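Local coordinates for uncharacterized protein (Vanderwaltozyma polyspora, PDB 5THE) that binds RNA through the C-terminal lobe of a budding-yeast Argonaute, the part with the Piwi domain, which in the whole protein contributes to selective cleavage of target RNA, at residues A[68-79]-A[235-246]; A[359-367]-A[378-386]. All blocks are in the same frame, centred on the assembly; numbering follows the deposited sequence.

Contact 1. Residues A[68-79]-A[235-246]; sequences QFISTPAKQVNL and VMKMNLKLLGSN. With nucleotides of chain B.
N246 OD1 sits over one face of the F69 ring, just past the end of helix 228-241, the amide tilted 41° against it. CG of F69 stands beside the backbone N (chi1 -62°), turning the ring toward V235 and M236. From the base outward, CB lies 3.4 Å from S245 O. CG is nearest N246 OD1, which stands 3.3 Å above the ring plane over its centre, and CD1 meets N246 CA. At the outer edge CE2 meets V235 CG1 in the ring plane at 3.8 Å. CZ meets M236 CG at 3.7 Å, the methionine chain crossing at about a right angle. The N246 amide is fixed from its other end: ND2 donates to M236 O (3.0 Å) and also to G480 O. With F69 cut back to an alanine, V235, M236 and the N246 oxygen would probably lose the ring they pack against. Beyond the ring the backbones join: I70 N gives N246 O a bond of 2.9 Å, and S71 and S245 form an antiparallel hydrogen-bonded pair. I70 and S71 both face S245, a classic beta bulge. A Schellman motif with L243 as C-prime residue ends the helix. On the helix, K237 NZ bonds U1 OP2 (2.8 Å) and A3 OP1 (2.7 Å) of RNA chain B. L79 of strand 77-85 packs on M238, while helix 95-111 touches V235, M238 and L79.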
loop_
_atom_site.group_PDB
_atom_site.type_symbol
_atom_site.label_atom_id
_atom_site.label_comp_id
_atom_site.label_asym_id
_atom_site.label_seq_id
_atom_site.Cartn_x
_atom_site.Cartn_y
_atom_site.Cartn_z
ATOM N N GLN A 68 -7.472 18.128 8.163
ATOM C CA GLN A 68 -7.576 18.169 6.716
ATOM C C GLN A 68 -6.399 17.441 6.087
ATOM O O GLN A 68 -5.304 17.374 6.656
ATOM C CB GLN A 68 -7.652 19.611 6.210
ATOM C CG GLN A 68 -8.950 20.292 6.616
ATOM C CD GLN A 68 -9.045 21.710 6.102
ATOM O OE1 GLN A 68 -8.036 22.344 5.806
ATOM N NE2 GLN A 68 -10.265 22.220 6.002
ATOM N N PHE A 69 -6.660 16.875 4.912
ATOM C CA PHE A 69 -5.606 16.288 4.104
ATOM C C PHE A 69 -4.565 17.332 3.747
ATOM O O PHE A 69 -4.895 18.485 3.458
ATOM C CB PHE A 69 -6.185 15.697 2.819
ATOM C CG PHE A 69 -7.171 14.587 3.051
ATOM C CD1 PHE A 69 -7.071 13.772 4.176
ATOM C CD2 PHE A 69 -8.194 14.364 2.155
ATOM C CE1 PHE A 69 -7.983 12.740 4.400
ATOM C CE2 PHE A 69 -9.117 13.317 2.367
ATOM C CZ PHE A 69 -8.999 12.509 3.491
ATOM N N ILE A 70 -3.306 16.894 3.703
ATOM C CA ILE A 70 -2.190 17.806 3.436
ATOM C C ILE A 70 -2.322 18.443 2.057
ATOM O O ILE A 70 -2.069 19.637 1.885
ATOM C CB ILE A 70 -0.853 17.048 3.568
ATOM C CG1 ILE A 70 -0.561 16.719 5.028
ATOM C CG2 ILE A 70 0.296 17.834 2.925
ATOM C CD1 ILE A 70 0.503 15.633 5.206
ATOM N N SER A 71 -2.694 17.656 1.049
ATOM C CA SER A 71 -2.686 18.136 -0.330
ATOM C C SER A 71 -3.883 17.551 -1.057
ATOM O O SER A 71 -4.012 16.326 -1.159
ATOM C CB SER A 71 -1.386 17.754 -1.050
ATOM O OG SER A 71 -1.440 18.113 -2.426
ATOM N N THR A 72 -4.733 18.424 -1.581
ATOM C CA THR A 72 -5.945 18.066 -2.302
ATOM C C THR A 72 -5.944 18.780 -3.644
ATOM O O THR A 72 -5.113 19.660 -3.885
ATOM C CB THR A 72 -7.171 18.458 -1.468
ATOM O OG1 THR A 72 -7.086 19.844 -1.120
ATOM C CG2 THR A 72 -7.234 17.618 -0.199
ATOM N N PRO A 73 -6.858 18.420 -4.557
ATOM C CA PRO A 73 -6.890 19.118 -5.851
ATOM C C PRO A 73 -7.122 20.610 -5.667
ATOM O O PRO A 73 -7.938 21.041 -4.844
ATOM C CB PRO A 73 -8.062 18.458 -6.585
ATOM C CG PRO A 73 -8.210 17.123 -5.932
ATOM C CD PRO A 73 -7.893 17.368 -4.495
ATOM N N ALA A 74 -6.380 21.403 -6.435
ATOM C CA ALA A 74 -6.543 22.850 -6.349
ATOM C C ALA A 74 -7.857 23.302 -6.973
ATOM O O ALA A 74 -8.429 24.310 -6.553
ATOM C CB ALA A 74 -5.361 23.544 -7.016
ATOM N N LYS A 75 -8.366 22.547 -7.939
ATOM C CA LYS A 75 -9.610 22.846 -8.632
ATOM C C LYS A 75 -10.686 21.840 -8.234
ATOM O O LYS A 75 -10.389 20.677 -7.938
ATOM C CB LYS A 75 -9.392 22.778 -10.144
ATOM C CG LYS A 75 -8.299 23.690 -10.635
ATOM C CD LYS A 75 -8.915 25.040 -11.003
ATOM C CE LYS A 75 -9.742 25.000 -12.296
ATOM N NZ LYS A 75 -10.996 25.842 -12.209
ATOM N N GLN A 76 -11.940 22.283 -8.284
ATOM C CA GLN A 76 -13.060 21.376 -8.090
ATOM C C GLN A 76 -13.016 20.247 -9.113
ATOM O O GLN A 76 -12.722 20.467 -10.292
ATOM C CB GLN A 76 -14.378 22.130 -8.212
ATOM C CG GLN A 76 -15.544 21.336 -7.672
ATOM C CD GLN A 76 -16.844 22.064 -7.842
ATOM O OE1 GLN A 76 -17.239 22.388 -8.960
ATOM N NE2 GLN A 76 -17.517 22.341 -6.731
ATOM N N VAL A 77 -13.277 19.027 -8.645
ATOM C CA VAL A 77 -13.279 17.832 -9.484
ATOM C C VAL A 77 -14.721 17.402 -9.703
ATOM O O VAL A 77 -15.535 17.438 -8.773
ATOM C CB VAL A 77 -12.463 16.698 -8.829
ATOM C CG1 VAL A 77 -12.470 15.452 -9.688
ATOM C CG2 VAL A 77 -11.027 17.158 -8.539
ATOM N N ASN A 78 -15.043 16.987 -10.925
ATOM C CA ASN A 78 -16.366 16.434 -11.191
ATOM C C ASN A 78 -16.411 14.981 -10.741
ATOM O O ASN A 78 -15.497 14.201 -11.032
ATOM C CB ASN A 78 -16.713 16.525 -12.677
ATOM C CG ASN A 78 -16.755 17.954 -13.172
ATOM O OD1 ASN A 78 -17.520 18.766 -12.670
ATOM N ND2 ASN A 78 -15.923 18.269 -14.152
ATOM N N LEU A 79 -17.482 14.615 -10.054
ATOM C CA LEU A 79 -17.661 13.267 -9.517
ATOM C C LEU A 79 -18.919 12.687 -10.150
ATOM O O LEU A 79 -20.023 13.166 -9.882
ATOM C CB LEU A 79 -17.772 13.288 -7.991
ATOM C CG LEU A 79 -17.904 11.921 -7.306
ATOM C CD1 LEU A 79 -16.667 11.092 -7.562
ATOM C CD2 LEU A 79 -18.134 12.062 -5.812
ATOM N N VAL A 235 -12.928 8.845 0.505
ATOM C CA VAL A 235 -12.248 9.935 -0.186
ATOM C C VAL A 235 -10.753 9.923 0.086
ATOM O O VAL A 235 -9.991 10.525 -0.675
ATOM C CB VAL A 235 -12.894 11.286 0.201
ATOM C CG1 VAL A 235 -12.448 11.748 1.590
ATOM C CG2 VAL A 235 -12.637 12.349 -0.871
ATOM N N MET A 236 -10.300 9.246 1.150
ATOM C CA MET A 236 -8.865 9.062 1.326
ATOM C C MET A 236 -8.262 8.447 0.077
ATOM O O MET A 236 -7.248 8.926 -0.452
ATOM C CB MET A 236 -8.584 8.187 2.547
ATOM C CG MET A 236 -8.926 8.874 3.877
ATOM S SD MET A 236 -8.408 7.946 5.319
ATOM C CE MET A 236 -6.730 8.505 5.583
ATOM N N LYS A 237 -8.926 7.412 -0.440
ATOM C CA LYS A 237 -8.442 6.709 -1.623
ATOM C C LYS A 237 -8.543 7.585 -2.859
ATOM O O LYS A 237 -7.611 7.632 -3.665
ATOM C CB LYS A 237 -9.226 5.397 -1.797
ATOM C CG LYS A 237 -8.987 4.412 -0.647
ATOM C CD LYS A 237 -10.267 3.719 -0.152
ATOM C CE LYS A 237 -10.867 2.761 -1.185
ATOM N NZ LYS A 237 -9.977 1.611 -1.558
ATOM N N MET A 238 -9.669 8.286 -3.021
ATOM C CA MET A 238 -9.830 9.187 -4.157
ATOM C C MET A 238 -8.728 10.227 -4.177
ATOM O O MET A 238 -8.105 10.476 -5.217
ATOM C CB MET A 238 -11.191 9.872 -4.085
ATOM C CG MET A 238 -12.367 8.904 -4.157
ATOM S SD MET A 238 -13.912 9.822 -4.009
ATOM C CE MET A 238 -15.120 8.578 -4.521
ATOM N N ASN A 239 -8.475 10.845 -3.021
ATOM C CA ASN A 239 -7.480 11.906 -2.946
ATOM C C ASN A 239 -6.109 11.403 -3.381
ATOM O O ASN A 239 -5.399 12.091 -4.121
ATOM C CB ASN A 239 -7.422 12.471 -1.525
ATOM C CG ASN A 239 -6.600 13.773 -1.429
ATOM O OD1 ASN A 239 -5.921 14.012 -0.448
ATOM N ND2 ASN A 239 -6.718 14.621 -2.414
ATOM N N LEU A 240 -5.730 10.191 -2.948
ATOM C CA LEU A 240 -4.471 9.604 -3.408
ATOM C C LEU A 240 -4.464 9.430 -4.924
ATOM O O LEU A 240 -3.479 9.778 -5.592
ATOM C CB LEU A 240 -4.212 8.267 -2.711
ATOM C CG LEU A 240 -3.927 8.370 -1.201
ATOM C CD1 LEU A 240 -3.859 6.983 -0.563
ATOM C CD2 LEU A 240 -2.627 9.169 -0.929
ATOM N N LYS A 241 -5.551 8.872 -5.482
ATOM C CA LYS A 241 -5.647 8.693 -6.928
ATOM C C LYS A 241 -5.568 10.024 -7.656
ATOM O O LYS A 241 -5.022 10.096 -8.760
ATOM C CB LYS A 241 -6.941 7.957 -7.283
ATOM C CG LYS A 241 -6.840 6.465 -6.998
ATOM C CD LYS A 241 -8.195 5.818 -6.945
ATOM C CE LYS A 241 -8.090 4.299 -6.903
ATOM N NZ LYS A 241 -9.460 3.678 -6.790
ATOM N N LEU A 242 -6.061 11.091 -7.027
ATOM C CA LEU A 242 -5.917 12.450 -7.525
ATOM C C LEU A 242 -4.573 13.088 -7.154
ATOM O O LEU A 242 -4.471 14.318 -7.167
ATOM C CB LEU A 242 -7.073 13.301 -7.007
ATOM C CG LEU A 242 -8.405 12.886 -7.635
ATOM C CD1 LEU A 242 -9.596 13.280 -6.753
ATOM C CD2 LEU A 242 -8.497 13.536 -9.007
ATOM N N LEU A 243 -3.562 12.281 -6.830
ATOM C CA LEU A 243 -2.195 12.730 -6.559
ATOM C C LEU A 243 -2.094 13.525 -5.272
ATOM O O LEU A 243 -1.121 14.251 -5.062
ATOM C CB LEU A 243 -1.618 13.553 -7.724
ATOM C CG LEU A 243 -1.711 12.873 -9.092
ATOM C CD1 LEU A 243 -1.013 13.699 -10.188
ATOM C CD2 LEU A 243 -1.133 11.479 -9.022
ATOM N N GLY A 244 -3.078 13.398 -4.391
ATOM C CA GLY A 244 -3.050 14.120 -3.143
ATOM C C GLY A 244 -2.213 13.440 -2.076
ATOM O O GLY A 244 -1.618 12.380 -2.259
ATOM N N SER A 245 -2.153 14.106 -0.934
ATOM C CA SER A 245 -1.540 13.575 0.271
ATOM C C SER A 245 -2.587 13.686 1.357
ATOM O O SER A 245 -3.202 14.744 1.512
ATOM C CB SER A 245 -0.274 14.356 0.677
ATOM O OG SER A 245 0.664 14.354 -0.371
ATOM N N ASN A 246 -2.812 12.598 2.084
ATOM C CA ASN A 246 -3.747 12.666 3.200
ATOM C C ASN A 246 -3.009 13.053 4.473
ATOM O O ASN A 246 -2.976 14.232 4.846
ATOM C CB ASN A 246 -4.480 11.339 3.333
ATOM C CG ASN A 246 -5.275 11.027 2.093
ATOM O OD1 ASN A 246 -5.720 11.945 1.417
ATOM N ND2 ASN A 246 -5.439 9.741 1.769
ATOM P P A B 2 -17.043 -1.030 0.056
ATOM O OP1 A B 2 -17.039 -2.351 0.731
ATOM O OP2 A B 2 -18.274 -0.178 0.031
ATOM O "O5'" A B 2 -15.843 -0.171 0.651
ATOM C "C5'" A B 2 -15.361 0.992 -0.027
ATOM C "C4'" A B 2 -14.583 1.874 0.907
ATOM O "O4'" A B 2 -15.484 2.443 1.882
ATOM C "C3'" A B 2 -13.537 1.177 1.757
ATOM O "O3'" A B 2 -12.346 0.953 1.060
ATOM C "C2'" A B 2 -13.388 2.125 2.937
ATOM O "O2'" A B 2 -12.659 3.281 2.549
ATOM C "C1'" A B 2 -14.838 2.541 3.140
ATOM N N9 A B 2 -15.575 1.654 4.061
ATOM C C8 A B 2 -16.226 0.489 3.736
ATOM N N7 A B 2 -16.843 -0.074 4.735
ATOM C C5 A B 2 -16.602 0.803 5.788
ATOM C C6 A B 2 -16.994 0.763 7.122
ATOM N N6 A B 2 -17.740 -0.238 7.593
ATOM N N1 A B 2 -16.584 1.777 7.932
ATOM C C2 A B 2 -15.833 2.755 7.396
ATOM N N3 A B 2 -15.392 2.901 6.137
ATOM C C4 A B 2 -15.817 1.874 5.393
ATOM O OP3 U B 1 -10.866 -0.476 -5.181
ATOM P P U B 1 -12.006 0.430 -4.946
ATOM O OP1 U B 1 -12.365 1.115 -6.211
ATOM O OP2 U B 1 -11.727 1.271 -3.770
ATOM O "O5'" U B 1 -13.259 -0.468 -4.606
ATOM C "C5'" U B 1 -13.477 -0.976 -3.298
ATOM C "C4'" U B 1 -14.916 -1.367 -3.156
ATOM O "O4'" U B 1 -15.219 -2.448 -4.086
ATOM C "C3'" U B 1 -15.338 -1.844 -1.774
ATOM O "O3'" U B 1 -16.623 -1.298 -1.472
ATOM C "C2'" U B 1 -15.423 -3.364 -1.934
ATOM O "O2'" U B 1 -16.328 -3.999 -1.058
ATOM C "C1'" U B 1 -15.854 -3.510 -3.394
ATOM N N1 U B 1 -15.430 -4.787 -4.003
ATOM C C2 U B 1 -16.398 -5.601 -4.536
ATOM O O2 U B 1 -17.566 -5.277 -4.540
ATOM N N3 U B 1 -15.958 -6.789 -5.074
ATOM C C4 U B 1 -14.647 -7.227 -5.127
ATOM O O4 U B 1 -14.390 -8.315 -5.652
ATOM C C5 U B 1 -13.694 -6.335 -4.540
ATOM C C6 U B 1 -14.111 -5.180 -4.006
ATOM P P A B 3 -11.462 -0.331 1.404
ATOM O OP1 A B 3 -10.375 -0.263 0.381
ATOM O OP2 A B 3 -12.327 -1.544 1.511
ATOM O "O5'" A B 3 -10.874 -0.009 2.853
ATOM C "C5'" A B 3 -10.015 1.105 3.036
ATOM C "C4'" A B 3 -9.810 1.406 4.495
ATOM O "O4'" A B 3 -11.038 1.876 5.107
ATOM C "C3'" A B 3 -9.402 0.228 5.359
ATOM O "O3'" A B 3 -8.031 -0.050 5.232
ATOM C "C2'" A B 3 -9.793 0.702 6.749
ATOM O "O2'" A B 3 -8.833 1.628 7.245
ATOM C "C1'" A B 3 -11.097 1.444 6.448
ATOM N N9 A B 3 -12.215 0.510 6.571
ATOM C C8 A B 3 -12.633 -0.423 5.646
ATOM N N7 A B 3 -13.630 -1.155 6.081
ATOM C C5 A B 3 -13.866 -0.669 7.354
ATOM C C6 A B 3 -14.796 -1.051 8.312
ATOM N N6 A B 3 -15.685 -2.035 8.084
ATOM N N1 A B 3 -14.769 -0.376 9.481
ATOM C C2 A B 3 -13.854 0.601 9.652
ATOM N N3 A B 3 -12.907 1.050 8.821
ATOM C C4 A B 3 -12.985 0.349 7.681
#

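Contact 2. Residues A[359-367]-A[378-386]; sequences VKSIKESVR and KYDPPVTCI
K363 NZ is gripped from several sides: it forms a salt bridge of 3.0 Å with D380 OD1, donates to a water at 2.9 Å and pairs with E460 OE2. The aspartate oxygen is met on its syn side, the lysine nitrogen standing 24° out of the carboxylate plane. Two bends near the end of the lysine chain, chi3 and chi4 both 70°, fold NZ back from the helix toward the loop, where D380 crosses it obliquely. Two carboxylates beside the one ammonium group are likely to favour its charged form. Lower on the same side chain, K363 CG slides along V383 CG2 at 3.9 Å, running the opposite way, so the lysine is apolar at its base and ionic at its end. Helix 351-373 and strand 383-389 belong to a beta-alpha-beta unit that begins with strand 339-344, part of the RNase H-like fold of the Piwi domain. The short axes of the two segments come within 10.0 Å at 152°, the strand running back nearly antiparallel to the helix. Between them V359 CG2 rests on C385 CB at 3.8 Å, and I362 and V359 share V383. Toward the loop, V366 CG2 touches P381 CD at 3.7 Å. That proline carbon also lies over the centre of one face of the Y379 ring. The edge of this ring meets V366 O in its plane, with CD2 3.3 Å away, and CE2 packs on V366 CB. Y379 OH hydrogen-bonds P336 O, and L324 of helix 320-329 touches both V366 and the tyrosine. Beside the ring, a water accepts from Y379 N and donates to R367 O, tying the loop backbone to the helix.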
loop_
_atom_site.group_PDB
_atom_site.type_symbol
_atom_site.label_atom_id
_atom_site.label_comp_id
_atom_site.label_asym_id
_atom_site.label_seq_id
_atom_site.Cartn_x
_atom_site.Cartn_y
_atom_site.Cartn_z
ATOM N N VAL A 359 18.327 -8.526 -5.600
ATOM C CA VAL A 359 19.161 -7.364 -5.282
ATOM C C VAL A 359 20.173 -7.118 -6.402
ATOM O O VAL A 359 20.357 -5.980 -6.855
ATOM C CB VAL A 359 19.852 -7.528 -3.913
ATOM C CG1 VAL A 359 20.816 -6.363 -3.660
ATOM C CG2 VAL A 359 18.827 -7.610 -2.796
ATOM N N LYS A 360 20.815 -8.186 -6.892
ATOM C CA LYS A 360 21.711 -8.063 -8.044
ATOM C C LYS A 360 20.986 -7.493 -9.256
ATOM O O LYS A 360 21.538 -6.664 -9.987
ATOM C CB LYS A 360 22.316 -9.424 -8.397
ATOM C CG LYS A 360 23.204 -9.400 -9.654
ATOM C CD LYS A 360 23.706 -10.802 -10.026
ATOM C CE LYS A 360 24.230 -10.822 -11.459
ATOM N NZ LYS A 360 25.104 -11.983 -11.752
ATOM N N SER A 361 19.750 -7.928 -9.494
ATOM C CA SER A 361 19.000 -7.379 -10.615
ATOM C C SER A 361 18.769 -5.883 -10.444
ATOM O O SER A 361 18.855 -5.119 -11.412
ATOM C CB SER A 361 17.674 -8.113 -10.770
ATOM O OG SER A 361 16.879 -7.470 -11.747
ATOM N N ILE A 362 18.481 -5.443 -9.218
ATOM C CA ILE A 362 18.287 -4.017 -8.973
ATOM C C ILE A 362 19.569 -3.247 -9.267
ATOM O O ILE A 362 19.551 -2.228 -9.964
ATOM C CB ILE A 362 17.801 -3.781 -7.529
ATOM C CG1 ILE A 362 16.371 -4.305 -7.371
ATOM C CG2 ILE A 362 17.874 -2.304 -7.171
ATOM C CD1 ILE A 362 15.863 -4.284 -5.941
ATOM N N LYS A 363 20.702 -3.720 -8.735
ATOM C CA LYS A 363 21.934 -2.950 -8.891
ATOM C C LYS A 363 22.382 -2.923 -10.347
ATOM O O LYS A 363 22.834 -1.888 -10.850
ATOM C CB LYS A 363 23.030 -3.519 -7.997
ATOM C CG LYS A 363 22.795 -3.309 -6.503
ATOM C CD LYS A 363 23.999 -3.762 -5.711
ATOM C CE LYS A 363 25.182 -2.828 -5.911
ATOM N NZ LYS A 363 24.977 -1.496 -5.277
ATOM N N GLU A 364 22.218 -4.041 -11.054
ATOM C CA GLU A 364 22.662 -4.095 -12.441
ATOM C C GLU A 364 21.727 -3.314 -13.350
ATOM O O GLU A 364 22.184 -2.646 -14.289
ATOM C CB GLU A 364 22.799 -5.553 -12.880
ATOM C CG GLU A 364 23.931 -6.223 -12.096
ATOM C CD GLU A 364 24.289 -7.610 -12.561
ATOM O OE1 GLU A 364 23.447 -8.268 -13.216
ATOM O OE2 GLU A 364 25.427 -8.037 -12.245
ATOM N N SER A 365 20.422 -3.351 -13.071
ATOM C CA SER A 365 19.485 -2.572 -13.881
ATOM C C SER A 365 19.702 -1.074 -13.698
ATOM O O SER A 365 19.713 -0.323 -14.679
ATOM C CB SER A 365 18.043 -2.948 -13.550
ATOM O OG SER A 365 17.808 -4.317 -13.851
ATOM N N VAL A 366 19.878 -0.609 -12.455
ATOM C CA VAL A 366 20.076 0.829 -12.293
ATOM C C VAL A 366 21.450 1.233 -12.804
ATOM O O VAL A 366 21.654 2.388 -13.200
ATOM C CB VAL A 366 19.868 1.292 -10.835
ATOM C CG1 VAL A 366 18.504 0.835 -10.301
ATOM C CG2 VAL A 366 21.002 0.824 -9.941
ATOM N N ARG A 367 22.418 0.306 -12.811
ATOM C CA ARG A 367 23.692 0.617 -13.445
ATOM C C ARG A 367 23.487 0.995 -14.909
ATOM O O ARG A 367 24.185 1.878 -15.433
ATOM C CB ARG A 367 24.652 -0.566 -13.320
ATOM C CG ARG A 367 25.993 -0.325 -14.022
ATOM C CD ARG A 367 26.945 -1.505 -13.849
ATOM N NE ARG A 367 28.138 -1.378 -14.681
ATOM C CZ ARG A 367 28.292 -1.964 -15.864
ATOM N NH1 ARG A 367 27.325 -2.721 -16.363
ATOM N NH2 ARG A 367 29.415 -1.797 -16.552
ATOM N N LYS A 378 27.972 7.354 -14.374
ATOM C CA LYS A 378 27.922 6.113 -13.615
ATOM C C LYS A 378 26.915 6.234 -12.483
ATOM O O LYS A 378 26.835 7.266 -11.819
ATOM C CB LYS A 378 29.312 5.804 -13.052
ATOM C CG LYS A 378 29.445 4.422 -12.450
ATOM C CD LYS A 378 30.846 4.231 -11.909
ATOM C CE LYS A 378 31.100 2.774 -11.562
ATOM N NZ LYS A 378 32.505 2.596 -11.096
ATOM N N TYR A 379 26.137 5.182 -12.270
ATOM C CA TYR A 379 25.092 5.204 -11.248
ATOM C C TYR A 379 25.095 3.880 -10.497
ATOM O O TYR A 379 24.728 2.840 -11.057
ATOM C CB TYR A 379 23.724 5.475 -11.870
ATOM C CG TYR A 379 22.631 5.619 -10.854
ATOM C CD1 TYR A 379 22.692 6.610 -9.882
ATOM C CD2 TYR A 379 21.523 4.778 -10.873
ATOM C CE1 TYR A 379 21.697 6.748 -8.938
ATOM C CE2 TYR A 379 20.508 4.919 -9.939
ATOM C CZ TYR A 379 20.602 5.910 -8.976
ATOM O OH TYR A 379 19.600 6.047 -8.035
ATOM N N ASP A 380 25.491 3.925 -9.231
ATOM C CA ASP A 380 25.617 2.728 -8.399
ATOM C C ASP A 380 25.185 3.055 -6.971
ATOM O O ASP A 380 26.006 3.094 -6.054
ATOM C CB ASP A 380 27.058 2.206 -8.450
ATOM C CG ASP A 380 27.258 0.946 -7.628
ATOM O OD1 ASP A 380 26.281 0.187 -7.434
ATOM O OD2 ASP A 380 28.404 0.729 -7.168
ATOM N N PRO A 381 23.892 3.284 -6.746
ATOM C CA PRO A 381 23.432 3.679 -5.399
ATOM C C PRO A 381 23.422 2.494 -4.448
ATOM O O PRO A 381 23.054 1.376 -4.837
ATOM C CB PRO A 381 22.008 4.205 -5.651
ATOM C CG PRO A 381 21.544 3.455 -6.889
ATOM C CD PRO A 381 22.787 3.221 -7.727
ATOM N N PRO A 382 23.795 2.696 -3.184
ATOM C CA PRO A 382 23.758 1.583 -2.217
ATOM C C PRO A 382 22.334 1.138 -1.895
ATOM O O PRO A 382 21.419 1.951 -1.741
ATOM C CB PRO A 382 24.452 2.166 -0.979
ATOM C CG PRO A 382 24.288 3.681 -1.111
ATOM C CD PRO A 382 24.301 3.947 -2.590
ATOM N N VAL A 383 22.163 -0.168 -1.754
ATOM C CA VAL A 383 20.856 -0.779 -1.566
ATOM C C VAL A 383 20.780 -1.412 -0.178
ATOM O O VAL A 383 21.740 -2.030 0.294
ATOM C CB VAL A 383 20.594 -1.824 -2.666
ATOM C CG1 VAL A 383 19.265 -2.528 -2.441
ATOM C CG2 VAL A 383 20.642 -1.156 -4.053
ATOM N N THR A 384 19.636 -1.255 0.478
ATOM C CA THR A 384 19.301 -2.057 1.648
ATOM C C THR A 384 18.079 -2.882 1.278
ATOM O O THR A 384 17.112 -2.342 0.730
ATOM C CB THR A 384 19.008 -1.192 2.881
ATOM O OG1 THR A 384 20.178 -0.451 3.257
ATOM C CG2 THR A 384 18.577 -2.090 4.065
ATOM N N CYS A 385 18.114 -4.178 1.563
ATOM C CA CYS A 385 16.964 -5.044 1.332
ATOM C C CYS A 385 16.392 -5.552 2.657
ATOM O O CYS A 385 17.124 -6.072 3.509
ATOM C CB CYS A 385 17.338 -6.220 0.425
ATOM S SG CYS A 385 16.021 -7.443 0.283
ATOM N N ILE A 386 15.077 -5.418 2.822
ATOM C CA ILE A 386 14.392 -5.940 3.997
ATOM C C ILE A 386 13.245 -6.829 3.550
ATOM O O ILE A 386 12.382 -6.403 2.775
ATOM C CB ILE A 386 13.867 -4.823 4.915
ATOM C CG1 ILE A 386 15.035 -3.972 5.415
ATOM C CG2 ILE A 386 13.083 -5.443 6.090
ATOM C CD1 ILE A 386 14.611 -2.851 6.350
HETATM O O HOH W 1 23.190 -0.097 -7.040
HETATM O O HOH W 2 24.258 -0.152 -9.740
HETATM O O HOH W 3 26.450 3.191 -14.140
#

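Contact 1 closes before contact 2 opens along the chain, and they do not touch: their centres lie 33 Å apart and their nearest atoms about 21 Å. Contact 1 joins segments 156 residues apart in sequence; its first segment leads into strand 77-85 of the parallel sheet that also holds strand 185-191, and its helix reaches the bound RNA directly. Contact 2 is local, a helix and the strand following it in the RNase H-like part of the Piwi domain, about 16 Å from the RNA at its nearest atom. One therefore lies at the RNA-binding part of the lobe, whereas the other packs a helix onto the Piwi core.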